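Local coordinates for SalCYP truncation (Salinispora tropica, PDB 7ABB), which belongs to the cytochrome P450 family of heme proteins, holding a heme c group within a predominantly helical fold, at residues P137-N142 with N242-G247; D32-S37 with G294-Q299; T181-L186 with L228-F233; E50-A55 with P331-G336. All coordinates share one frame; numbering follows the deposited sequence.

Contact 1 of 4, residues P137-N142 with N242-G247; sequences PYVLEN and NHMANG. With HEC (heme c), chain B.
Met244 meets Tyr138 and Val139 at a narrow point between two well-separated helices, a case where one long side chain spans a wide gap. The nearest alpha carbons, of Val139 and Met244, are 9.7 Å apart, so the join is made by side-chain ends and buries little surface. The packing is tight round the thioether. Met244 SD lies 3.7 Å from Val139 CG2, the two side chains sliding past each other in opposite directions, while Met244 CE approaches Tyr138 CD2 at 3.8 Å. The methionine chain, extended at chi2 and bent at chi3 (60°), turns its methyl toward the tyrosine and crosses it at about a right angle. Its sulfur sits at the ring edge, 5.0 Å from the Tyr138 centroid and 78° off the normal, a Met-aromatic contact. One face of that ring carries Asn142 ND2, 3.3 Å above the plane and over its centre. The phenol oxygen is tied to the carbonyl of Gln351, and Asn142 ND2 to the Gln351 side chain, so helix 345-362 helps to fix the tyrosine's orientation. Away from this point the segments part. Glu141, partly exposed, turns to Arg117 and Arg118 in salt bridges. On the other segment His243 reaches the heme c obliquely, its CD2 3.2 Å from HEC CBB. The chemistry across the gap is therefore apolar and dispersive, centred on a polarisable sulfur beside an aromatic rim, whereas Tyr138 and Asn142 direct their polar ends to Gln351, and Glu141 its carboxylate to the two arginines.

Contact 2 of 4, residues D32-S37 with G294-Q299; sequences DGAFHS and GGVASQ
Ala34 and Val296 supply the apolar core of this small contact, an example of a loop settling against the start of an edge strand. Ala34 CB lies 3.8 Å from Val296 CG2. The other valine branch reaches farther along the backbone, CG1 coming within 3.8 Å of Asp32 O and 4.2 Å of Asp32 CB. With chi1 at -63°, CG1 stands opposite the carbonyl carbon and CG2 between that carbon and the backbone nitrogen, which sets CG2 on Ala34 at the start of the strand and CG1 toward Asp32 in the turn before it. Beside them a water joins the main chains, donating to Asp32 O at 2.6 Å and to Gly294 O at 3.0 Å. In the next shell, Trp44 on strand 43-46 touches both Ala34 and Val296, and backbone bonds between Gly33 and Ser47 and between Phe35 and Val45 secure the strand against it. Positive phi angles at Gly33, Gly294 and Gly295 bend both approaches. Farther along the loop, the amide of Ser298 bonds to Asp301 and its hydroxyl to Glu291. Dispersion thus holds the centre, and a water that spends both protons on carbonyl oxygens completes the seam at its exposed end.

Contact 3 of 4, residues T181-L186 with L228-F233; sequences TAFPAL and LLTVLF
The segments 182-186 and 228-233 of helices 182-199 and 222-235 have axes that come within 11.6 Å at 127°, closer to antiparallel than to parallel, with Leu186 and Thr230 the nearest alpha carbons at 7.2 Å. Such a wide spacing is filled by branched and aromatic side chains, and here Leu186 does most of the work. Its CG lies anti to the backbone N (chi1 177°), which carries both methyls out toward the second helix. CD1 rests over one face of the Phe233 ring, 3.8 Å from the centroid and 22° off the normal, a CH-pi contact offset toward the rim, near CG and CD2. CD2 lies 3.5 Å from Phe233 CD2 and also reaches Thr230 CG2 at 3.8 Å. That same threonine methyl meets Phe183 from another direction: Phe183 CE1 comes to 3.6 Å of Thr230 CG2, the two side chains crossing at about a right angle. The Thr230 rotamer puts OG1 beside the backbone N, bonded to Glu226 O, and CG2 anti to N, facing Leu186 and Phe183. Around the core, Trp78 touches Phe183, Trp149 touches Phe233, and the neighbouring Leu232 of the same helix touches the heme c. Because the threonine's polar group is satisfied within its helix, the seam is wholly apolar, held by methyl-ring and methyl-methyl dispersion.

Contact 4 of 4, residues E50-A55 with P331-G336; sequences EGICAA and PHIAFG. With HEC (heme c), chain B.
Ile333 alone among residues 331-336 makes close contact with helix 50-55, meeting Ile52 and Cys53, and the residues before and after it illustrate how a loop can serve a helix on one side and a cofactor on the other. At the start, Pro331 offers its carbonyl to the hydroxyl of Tyr49, the first residue of helix 49-56. His332 directs its beta carbon away from the helix. Its ND1 accepts the amide of Ala334 at 3.0 Å, nearly straight at 168° and in the ring plane, while NE2 is bonded to Glu273; with both ring nitrogens engaged, the imidazole is locked in rotation. Ile333 then turns to the helix. With chi1 at 53° its CG1 lies between the backbone N and the carbonyl carbon, and CD1 touches both Ile52 CG2, at 3.8 Å, and Cys53 SG, at 4.0 Å. The second branch, CG2, adds another contact to that sulfur at 3.9 Å, while Leu307 and Ala310 extend the packing. From Ile333 a type I turn runs to Gly336, closed by Gly336 N to Ile333 O, and swings the chain toward the heme c. Ala334 O approaches HEC CMB at 3.3 Å. Phe335, which shares a backbone bond with Cys342, sets its ring edge toward the porphyrin, CE1 being 3.5 Å from HEC C3B. Gly336, at positive phi, closes the walk with its N 3.7 Å from HEC CMA. Phe335, seven residues before Cys342, is consistent with the phenylalanine that opens the P450 heme-binding loop, whose cysteine in this family is the thiolate ligand of the iron, the role Cys342 probably has here.

Overall arrangement
Along the chain, contact 3 is nested within the loop closed by contact 1, and contact 1 within those closed by contacts 2 and 4, whose segments alternate. Contacts 1 and 3 belong to the helical part: helices 222-235 and 238-253 follow one another, the centres of contacts 1 and 3 lie 19 Å apart, and Leu140 packs on Phe233. Contact 2 is peripheral, at the edge of the mixed sheet, 16 Å from contact 4 and 35 Å from contact 1 between centres. Contacts 1 and 4 both touch the heme c, while contacts 3 and 4 stand on opposite sides of the chain's centre. Together they span a P450 fold from its sheet-bearing end to the helices packed about the heme.

Contact 1 of 4, residues P137-N142 with N242-G247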
# COMPACT_ATOMS: atom_id res chain seq x y z
N PRO A 137 2.47 -10.76 9.91
CA PRO A 137 3.31 -10.47 11.08
C PRO A 137 4.67 -9.90 10.70
O PRO A 137 5.21 -9.05 11.42
CB PRO A 137 3.41 -11.83 11.80
CG PRO A 137 2.96 -12.80 10.88
CD PRO A 137 2.07 -12.17 9.87
N TYR A 138 5.23 -10.33 9.57
CA TYR A 138 6.49 -9.77 9.07
C TYR A 138 6.36 -8.27 8.83
O TYR A 138 7.14 -7.47 9.36
CB TYR A 138 6.85 -10.48 7.76
CG TYR A 138 7.91 -9.86 6.91
CD1 TYR A 138 9.24 -9.88 7.28
CD2 TYR A 138 7.58 -9.24 5.71
CE1 TYR A 138 10.21 -9.32 6.48
CE2 TYR A 138 8.53 -8.70 4.91
CZ TYR A 138 9.84 -8.76 5.26
OH TYR A 138 10.77 -8.21 4.43
N VAL A 139 5.38 -7.88 8.03
CA VAL A 139 5.20 -6.48 7.68
C VAL A 139 4.87 -5.65 8.92
O VAL A 139 5.37 -4.53 9.08
CB VAL A 139 4.11 -6.34 6.60
CG1 VAL A 139 3.74 -4.87 6.38
CG2 VAL A 139 4.62 -6.94 5.30
N LEU A 140 4.00 -6.16 9.79
CA LEU A 140 3.65 -5.40 10.99
C LEU A 140 4.86 -5.23 11.90
O LEU A 140 5.06 -4.16 12.47
CB LEU A 140 2.50 -6.07 11.72
CG LEU A 140 2.06 -5.41 13.02
CD1 LEU A 140 1.67 -3.95 12.83
CD2 LEU A 140 0.91 -6.22 13.62
N GLU A 141 5.67 -6.28 12.08
CA GLU A 141 6.90 -6.14 12.86
C GLU A 141 7.76 -5.01 12.28
O GLU A 141 8.26 -4.15 13.02
CB GLU A 141 7.68 -7.45 12.88
CG GLU A 141 9.04 -7.34 13.58
CD GLU A 141 9.77 -8.66 13.76
OE1 GLU A 141 9.12 -9.73 13.80
OE2 GLU A 141 11.01 -8.60 13.83
N ASN A 142 7.95 -5.01 10.96
CA ASN A 142 8.75 -3.98 10.32
C ASN A 142 8.14 -2.60 10.54
O ASN A 142 8.87 -1.63 10.76
CB ASN A 142 8.85 -4.25 8.81
CG ASN A 142 9.55 -5.54 8.49
OD1 ASN A 142 10.45 -5.98 9.19
ND2 ASN A 142 9.12 -6.16 7.38
N ASN A 242 -0.35 -7.43 0.65
CA ASN A 242 -1.05 -7.97 -0.52
C ASN A 242 -0.21 -7.86 -1.78
O ASN A 242 -0.35 -8.71 -2.66
CB ASN A 242 -2.41 -7.32 -0.68
CG ASN A 242 -3.35 -7.68 0.46
OD1 ASN A 242 -3.06 -8.60 1.25
ND2 ASN A 242 -4.48 -7.00 0.55
N HIS A 243 0.69 -6.87 -1.87
CA HIS A 243 1.68 -6.86 -2.95
C HIS A 243 2.64 -8.04 -2.82
O HIS A 243 2.98 -8.69 -3.82
CB HIS A 243 2.43 -5.53 -2.98
CG HIS A 243 1.78 -4.51 -3.87
ND1 HIS A 243 1.71 -4.65 -5.24
CD2 HIS A 243 1.16 -3.35 -3.58
CE1 HIS A 243 1.10 -3.60 -5.75
NE2 HIS A 243 0.76 -2.79 -4.76
N MET A 244 3.06 -8.36 -1.59
CA MET A 244 3.92 -9.52 -1.39
C MET A 244 3.22 -10.78 -1.85
O MET A 244 3.82 -11.64 -2.50
CB MET A 244 4.30 -9.66 0.08
CG MET A 244 5.33 -8.68 0.55
SD MET A 244 5.66 -8.81 2.33
CE MET A 244 6.23 -10.50 2.39
N ALA A 245 1.93 -10.90 -1.51
CA ALA A 245 1.17 -12.11 -1.77
C ALA A 245 0.87 -12.28 -3.25
O ALA A 245 1.03 -13.37 -3.81
CB ALA A 245 -0.12 -12.09 -0.96
N ASN A 246 0.38 -11.22 -3.90
CA ASN A 246 0.07 -11.35 -5.32
C ASN A 246 1.31 -11.61 -6.15
O ASN A 246 1.24 -12.35 -7.15
CB ASN A 246 -0.65 -10.08 -5.80
CG ASN A 246 -2.12 -10.11 -5.49
OD1 ASN A 246 -2.85 -10.99 -5.95
ND2 ASN A 246 -2.58 -9.14 -4.70
N GLY A 247 2.45 -11.04 -5.75
CA GLY A 247 3.69 -11.30 -6.47
C GLY A 247 4.16 -12.74 -6.32
O GLY A 247 4.48 -13.40 -7.31
FE HEC B . 1.27 4.24 1.35
CHA HEC B . -0.25 7.29 0.84
CHB HEC B . 0.10 3.23 -1.71
CHC HEC B . 2.81 1.21 1.81
CHD HEC B . 2.11 5.12 4.53
NA HEC B . 0.15 5.08 -0.11
C1A HEC B . -0.36 6.38 -0.16
C2A HEC B . -1.03 6.63 -1.42
C3A HEC B . -0.91 5.49 -2.12
C4A HEC B . -0.19 4.52 -1.32
CMA HEC B . -1.45 5.18 -3.53
CAA HEC B . -1.70 7.97 -1.88
CBA HEC B . -3.17 8.10 -1.47
CGA HEC B . -3.74 9.40 -2.01
O1A HEC B . -4.90 9.67 -1.63
O2A HEC B . -3.02 10.10 -2.78
NB HEC B . 1.38 2.53 0.29
C1B HEC B . 0.87 2.32 -0.97
C2B HEC B . 1.29 1.02 -1.40
C3B HEC B . 2.05 0.48 -0.44
C4B HEC B . 2.11 1.40 0.65
CMB HEC B . 0.89 0.47 -2.79
CAB HEC B . 2.75 -0.85 -0.30
CBB HEC B . 2.92 -1.65 -1.55
NC HEC B . 2.24 3.34 2.90
C1C HEC B . 2.87 2.12 2.84
C2C HEC B . 3.61 1.92 4.05
C3C HEC B . 3.44 3.01 4.84
C4C HEC B . 2.56 3.89 4.11
CMC HEC B . 4.45 0.67 4.33
CAC HEC B . 3.96 3.33 6.25
CBC HEC B . 5.17 2.59 6.80
ND HEC B . 0.96 5.87 2.46
C1D HEC B . 1.41 6.01 3.77
C2D HEC B . 1.04 7.31 4.23
C3D HEC B . 0.31 7.99 3.13
C4D HEC B . 0.32 7.03 2.05
CMD HEC B . 1.33 7.87 5.63
CAD HEC B . -0.30 9.40 3.12
CBD HEC B . 0.74 10.35 2.58
CGD HEC B . 0.16 11.75 2.45
O1D HEC B . 0.94 12.71 2.30
O2D HEC B . -1.08 11.86 2.52

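Contact 2 of 4, residues D32-S37 with G294-Q299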
# COMPACT_ATOMS: atom_id res chain seq x y z
N ASP A 32 -13.22 9.76 -23.56
CA ASP A 32 -12.62 11.01 -23.12
C ASP A 32 -11.86 10.82 -21.81
O ASP A 32 -11.69 11.76 -21.03
CB ASP A 32 -13.69 12.10 -22.97
CG ASP A 32 -14.42 12.38 -24.27
OD1 ASP A 32 -13.73 12.58 -25.29
OD2 ASP A 32 -15.67 12.37 -24.27
N GLY A 33 -11.38 9.60 -21.56
CA GLY A 33 -10.54 9.33 -20.41
C GLY A 33 -11.27 9.03 -19.13
O GLY A 33 -10.65 9.08 -18.06
N ALA A 34 -12.57 8.72 -19.18
CA ALA A 34 -13.30 8.44 -17.96
C ALA A 34 -14.60 7.73 -18.26
O ALA A 34 -15.09 7.73 -19.40
CB ALA A 34 -13.58 9.73 -17.18
N PHE A 35 -15.16 7.10 -17.22
CA PHE A 35 -16.55 6.69 -17.23
C PHE A 35 -17.22 7.20 -15.97
O PHE A 35 -16.56 7.57 -14.99
CB PHE A 35 -16.74 5.17 -17.40
CG PHE A 35 -16.26 4.32 -16.24
CD1 PHE A 35 -17.12 4.01 -15.19
CD2 PHE A 35 -15.01 3.75 -16.27
CE1 PHE A 35 -16.70 3.19 -14.15
CE2 PHE A 35 -14.57 2.92 -15.23
CZ PHE A 35 -15.43 2.63 -14.18
N HIS A 36 -18.54 7.27 -16.03
CA HIS A 36 -19.36 7.83 -14.96
C HIS A 36 -20.22 6.73 -14.35
O HIS A 36 -20.86 5.95 -15.08
CB HIS A 36 -20.25 8.96 -15.45
CG HIS A 36 -20.99 9.66 -14.35
ND1 HIS A 36 -22.31 9.41 -14.06
CD2 HIS A 36 -20.56 10.55 -13.43
CE1 HIS A 36 -22.67 10.16 -13.03
NE2 HIS A 36 -21.63 10.86 -12.63
N SER A 37 -20.25 6.67 -13.03
CA SER A 37 -21.09 5.73 -12.31
C SER A 37 -22.28 6.46 -11.70
O SER A 37 -22.12 7.49 -11.03
CB SER A 37 -20.32 5.03 -11.20
OG SER A 37 -21.21 4.15 -10.51
N GLY A 294 -10.60 17.26 -15.21
CA GLY A 294 -10.25 16.04 -15.90
C GLY A 294 -10.86 15.94 -17.27
O GLY A 294 -10.86 14.85 -17.86
N GLY A 295 -11.41 17.03 -17.78
CA GLY A 295 -12.15 17.04 -19.02
C GLY A 295 -13.60 16.62 -18.90
O GLY A 295 -14.36 16.80 -19.86
N VAL A 296 -14.02 16.07 -17.76
CA VAL A 296 -15.30 15.37 -17.71
C VAL A 296 -16.17 15.76 -16.53
O VAL A 296 -17.40 15.66 -16.62
CB VAL A 296 -15.07 13.84 -17.70
CG1 VAL A 296 -14.40 13.41 -18.99
CG2 VAL A 296 -14.27 13.40 -16.48
N ALA A 297 -15.56 16.18 -15.42
CA ALA A 297 -16.29 16.34 -14.17
C ALA A 297 -16.74 17.78 -13.98
O ALA A 297 -16.31 18.69 -14.68
CB ALA A 297 -15.44 15.89 -12.97
N SER A 298 -17.70 17.93 -13.07
CA SER A 298 -18.25 19.23 -12.70
C SER A 298 -17.96 19.50 -11.23
O SER A 298 -17.64 18.60 -10.44
CB SER A 298 -19.75 19.30 -12.94
OG SER A 298 -20.06 19.15 -14.33
N GLN A 299 -18.08 20.77 -10.86
CA GLN A 299 -17.88 21.13 -9.47
C GLN A 299 -18.77 20.29 -8.58
O GLN A 299 -19.98 20.17 -8.81
CB GLN A 299 -18.18 22.61 -9.28
CG GLN A 299 -18.08 23.07 -7.84
CD GLN A 299 -19.34 22.81 -7.04
OE1 GLN A 299 -20.45 23.16 -7.45
NE2 GLN A 299 -19.16 22.20 -5.87
O HOH W 1 -11.28 14.30 -20.78

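Contact 3 of 4, residues T181-L186 with L228-F233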
# COMPACT_ATOMS: atom_id res chain seq x y z
N THR A 181 -15.03 -3.38 18.05
CA THR A 181 -14.00 -3.00 19.01
C THR A 181 -12.60 -2.89 18.41
O THR A 181 -11.68 -2.49 19.13
CB THR A 181 -13.94 -4.02 20.16
OG1 THR A 181 -13.04 -3.55 21.17
CG2 THR A 181 -13.47 -5.38 19.65
N ALA A 182 -12.41 -3.25 17.14
CA ALA A 182 -11.08 -3.19 16.54
C ALA A 182 -10.55 -1.75 16.53
O ALA A 182 -9.51 -1.46 17.13
CB ALA A 182 -11.12 -3.77 15.13
N PHE A 183 -11.24 -0.84 15.85
CA PHE A 183 -10.75 0.53 15.77
C PHE A 183 -10.65 1.20 17.14
O PHE A 183 -9.62 1.85 17.40
CB PHE A 183 -11.62 1.36 14.82
CG PHE A 183 -11.07 2.73 14.53
CD1 PHE A 183 -9.90 2.88 13.80
CD2 PHE A 183 -11.71 3.86 15.00
CE1 PHE A 183 -9.38 4.13 13.55
CE2 PHE A 183 -11.19 5.12 14.75
CZ PHE A 183 -10.03 5.26 14.02
N PRO A 184 -11.63 1.09 18.04
CA PRO A 184 -11.43 1.62 19.40
C PRO A 184 -10.18 1.10 20.08
O PRO A 184 -9.51 1.85 20.80
CB PRO A 184 -12.70 1.17 20.13
CG PRO A 184 -13.73 1.05 19.07
CD PRO A 184 -13.01 0.61 17.83
N ALA A 185 -9.85 -0.18 19.87
CA ALA A 185 -8.63 -0.73 20.46
C ALA A 185 -7.40 -0.04 19.88
O ALA A 185 -6.44 0.25 20.60
CB ALA A 185 -8.56 -2.24 20.21
N LEU A 186 -7.41 0.21 18.57
CA LEU A 186 -6.30 0.94 17.97
C LEU A 186 -6.20 2.35 18.56
O LEU A 186 -5.10 2.83 18.84
CB LEU A 186 -6.49 1.02 16.45
CG LEU A 186 -5.44 1.83 15.70
CD1 LEU A 186 -4.07 1.25 15.91
CD2 LEU A 186 -5.78 1.89 14.22
N LEU A 228 -2.01 10.90 13.35
CA LEU A 228 -0.85 10.44 12.58
C LEU A 228 -0.56 8.96 12.84
O LEU A 228 -0.41 8.17 11.91
CB LEU A 228 0.37 11.28 12.92
CG LEU A 228 1.70 10.78 12.35
CD1 LEU A 228 1.71 10.84 10.82
CD2 LEU A 228 2.85 11.57 12.94
N LEU A 229 -0.47 8.59 14.12
CA LEU A 229 -0.14 7.21 14.47
C LEU A 229 -1.20 6.25 13.98
O LEU A 229 -0.89 5.14 13.54
CB LEU A 229 0.03 7.09 15.99
CG LEU A 229 1.29 7.80 16.52
CD1 LEU A 229 1.31 7.81 18.06
CD2 LEU A 229 2.55 7.13 15.99
N THR A 230 -2.47 6.66 14.03
CA THR A 230 -3.54 5.83 13.49
C THR A 230 -3.38 5.63 11.99
O THR A 230 -3.53 4.52 11.48
CB THR A 230 -4.90 6.45 13.81
OG1 THR A 230 -5.01 6.64 15.23
CG2 THR A 230 -6.04 5.56 13.35
N VAL A 231 -3.10 6.72 11.26
CA VAL A 231 -2.93 6.60 9.81
C VAL A 231 -1.77 5.69 9.46
O VAL A 231 -1.85 4.86 8.56
CB VAL A 231 -2.76 8.00 9.19
CG1 VAL A 231 -2.27 7.90 7.76
CG2 VAL A 231 -4.05 8.77 9.26
N LEU A 232 -0.65 5.83 10.19
CA LEU A 232 0.49 4.97 9.93
C LEU A 232 0.13 3.51 10.11
O LEU A 232 0.55 2.67 9.31
CB LEU A 232 1.65 5.36 10.84
CG LEU A 232 2.27 6.71 10.48
CD1 LEU A 232 3.31 7.10 11.50
CD2 LEU A 232 2.93 6.68 9.12
N PHE A 233 -0.64 3.19 11.15
CA PHE A 233 -1.05 1.81 11.35
C PHE A 233 -1.94 1.34 10.20
O PHE A 233 -1.76 0.24 9.67
CB PHE A 233 -1.79 1.65 12.67
CG PHE A 233 -2.23 0.24 12.95
CD1 PHE A 233 -1.38 -0.64 13.56
CD2 PHE A 233 -3.50 -0.19 12.61
CE1 PHE A 233 -1.78 -1.95 13.81
CE2 PHE A 233 -3.91 -1.50 12.87
CZ PHE A 233 -3.05 -2.36 13.48

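Contact 4 of 4, residues E50-A55 with P331-G336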
# COMPACT_ATOMS: atom_id res chain seq x y z
N GLU A 50 -2.22 9.45 -18.04
CA GLU A 50 -1.91 10.89 -18.02
C GLU A 50 -2.98 11.65 -17.25
O GLU A 50 -2.66 12.61 -16.51
CB GLU A 50 -1.73 11.43 -19.44
CG GLU A 50 -2.98 11.46 -20.27
CD GLU A 50 -2.77 12.15 -21.63
OE1 GLU A 50 -2.15 13.23 -21.68
OE2 GLU A 50 -3.23 11.61 -22.66
N GLY A 51 -4.25 11.23 -17.36
CA GLY A 51 -5.32 11.94 -16.66
C GLY A 51 -5.26 11.72 -15.17
O GLY A 51 -5.45 12.65 -14.36
N ILE A 52 -5.01 10.49 -14.76
CA ILE A 52 -4.89 10.22 -13.33
C ILE A 52 -3.67 10.91 -12.74
O ILE A 52 -3.75 11.49 -11.63
CB ILE A 52 -4.86 8.70 -13.15
CG1 ILE A 52 -6.27 8.17 -13.39
CG2 ILE A 52 -4.36 8.34 -11.77
CD1 ILE A 52 -6.35 6.67 -13.53
N CYS A 53 -2.53 10.84 -13.41
CA CYS A 53 -1.34 11.54 -12.92
C CYS A 53 -1.63 13.03 -12.74
O CYS A 53 -1.28 13.62 -11.70
CB CYS A 53 -0.17 11.37 -13.88
SG CYS A 53 0.63 9.79 -13.75
N ALA A 54 -2.24 13.63 -13.75
CA ALA A 54 -2.51 15.07 -13.70
C ALA A 54 -3.43 15.41 -12.54
O ALA A 54 -3.30 16.47 -11.92
CB ALA A 54 -3.11 15.54 -15.02
N ALA A 55 -4.40 14.54 -12.27
CA ALA A 55 -5.34 14.79 -11.18
C ALA A 55 -4.64 14.72 -9.83
O ALA A 55 -4.83 15.61 -8.99
CB ALA A 55 -6.49 13.80 -11.23
N PRO A 331 7.02 3.62 -15.82
CA PRO A 331 6.77 4.80 -14.98
C PRO A 331 5.49 4.65 -14.16
O PRO A 331 4.65 5.55 -14.11
CB PRO A 331 6.66 5.92 -16.02
CG PRO A 331 5.97 5.23 -17.13
CD PRO A 331 6.61 3.87 -17.22
N HIS A 332 5.34 3.51 -13.50
CA HIS A 332 4.09 3.23 -12.81
C HIS A 332 3.91 4.20 -11.63
O HIS A 332 4.87 4.81 -11.13
CB HIS A 332 4.06 1.79 -12.32
CG HIS A 332 4.99 1.53 -11.18
ND1 HIS A 332 4.71 1.95 -9.90
CD2 HIS A 332 6.22 0.96 -11.12
CE1 HIS A 332 5.70 1.62 -9.10
NE2 HIS A 332 6.64 1.03 -9.81
N ILE A 333 2.67 4.33 -11.20
CA ILE A 333 2.33 5.12 -10.01
C ILE A 333 1.65 4.25 -8.96
O ILE A 333 0.60 4.61 -8.41
CB ILE A 333 1.46 6.35 -10.37
CG1 ILE A 333 0.22 5.97 -11.19
CG2 ILE A 333 2.29 7.34 -11.15
CD1 ILE A 333 -0.84 7.04 -11.19
N ALA A 334 2.24 3.09 -8.66
CA ALA A 334 1.71 2.22 -7.62
C ALA A 334 1.61 2.93 -6.29
O ALA A 334 0.83 2.50 -5.43
CB ALA A 334 2.60 1.00 -7.47
N PHE A 335 2.43 3.96 -6.08
CA PHE A 335 2.45 4.71 -4.83
C PHE A 335 1.81 6.08 -4.97
O PHE A 335 2.03 6.96 -4.12
CB PHE A 335 3.89 4.86 -4.34
CG PHE A 335 4.52 3.55 -3.91
CD1 PHE A 335 4.10 2.90 -2.77
CD2 PHE A 335 5.54 3.00 -4.66
CE1 PHE A 335 4.69 1.71 -2.37
CE2 PHE A 335 6.15 1.82 -4.27
CZ PHE A 335 5.71 1.17 -3.13
N GLY A 336 1.03 6.30 -6.01
CA GLY A 336 0.50 7.60 -6.29
C GLY A 336 1.54 8.54 -6.86
O GLY A 336 2.65 8.16 -7.23
FE HEC B . 1.27 4.24 1.35
CHA HEC B . -0.25 7.29 0.84
CHB HEC B . 0.10 3.23 -1.71
CHC HEC B . 2.81 1.21 1.81
CHD HEC B . 2.11 5.12 4.53
NA HEC B . 0.15 5.08 -0.11
C1A HEC B . -0.36 6.38 -0.16
C2A HEC B . -1.03 6.63 -1.42
C3A HEC B . -0.91 5.49 -2.12
C4A HEC B . -0.19 4.52 -1.32
CMA HEC B . -1.45 5.18 -3.53
CAA HEC B . -1.70 7.97 -1.88
CBA HEC B . -3.17 8.10 -1.47
CGA HEC B . -3.74 9.40 -2.01
O1A HEC B . -4.90 9.67 -1.63
O2A HEC B . -3.02 10.10 -2.78
NB HEC B . 1.38 2.53 0.29
C1B HEC B . 0.87 2.32 -0.97
C2B HEC B . 1.29 1.02 -1.40
C3B HEC B . 2.05 0.48 -0.44
C4B HEC B . 2.11 1.40 0.65
CMB HEC B . 0.89 0.47 -2.79
CAB HEC B . 2.75 -0.85 -0.30
CBB HEC B . 2.92 -1.65 -1.55
NC HEC B . 2.24 3.34 2.90
C1C HEC B . 2.87 2.12 2.84
C2C HEC B . 3.61 1.92 4.05
C3C HEC B . 3.44 3.01 4.84
C4C HEC B . 2.56 3.89 4.11
CMC HEC B . 4.45 0.67 4.33
CAC HEC B . 3.96 3.33 6.25
CBC HEC B . 5.17 2.59 6.80
ND HEC B . 0.96 5.87 2.46
C1D HEC B . 1.41 6.01 3.77
C2D HEC B . 1.04 7.31 4.23
C3D HEC B . 0.31 7.99 3.13
C4D HEC B . 0.32 7.03 2.05
CMD HEC B . 1.33 7.87 5.63
CAD HEC B . -0.30 9.40 3.12
CBD HEC B . 0.74 10.35 2.58
CGD HEC B . 0.16 11.75 2.45
O1D HEC B . 0.94 12.71 2.30
O2D HEC B . -1.08 11.86 2.52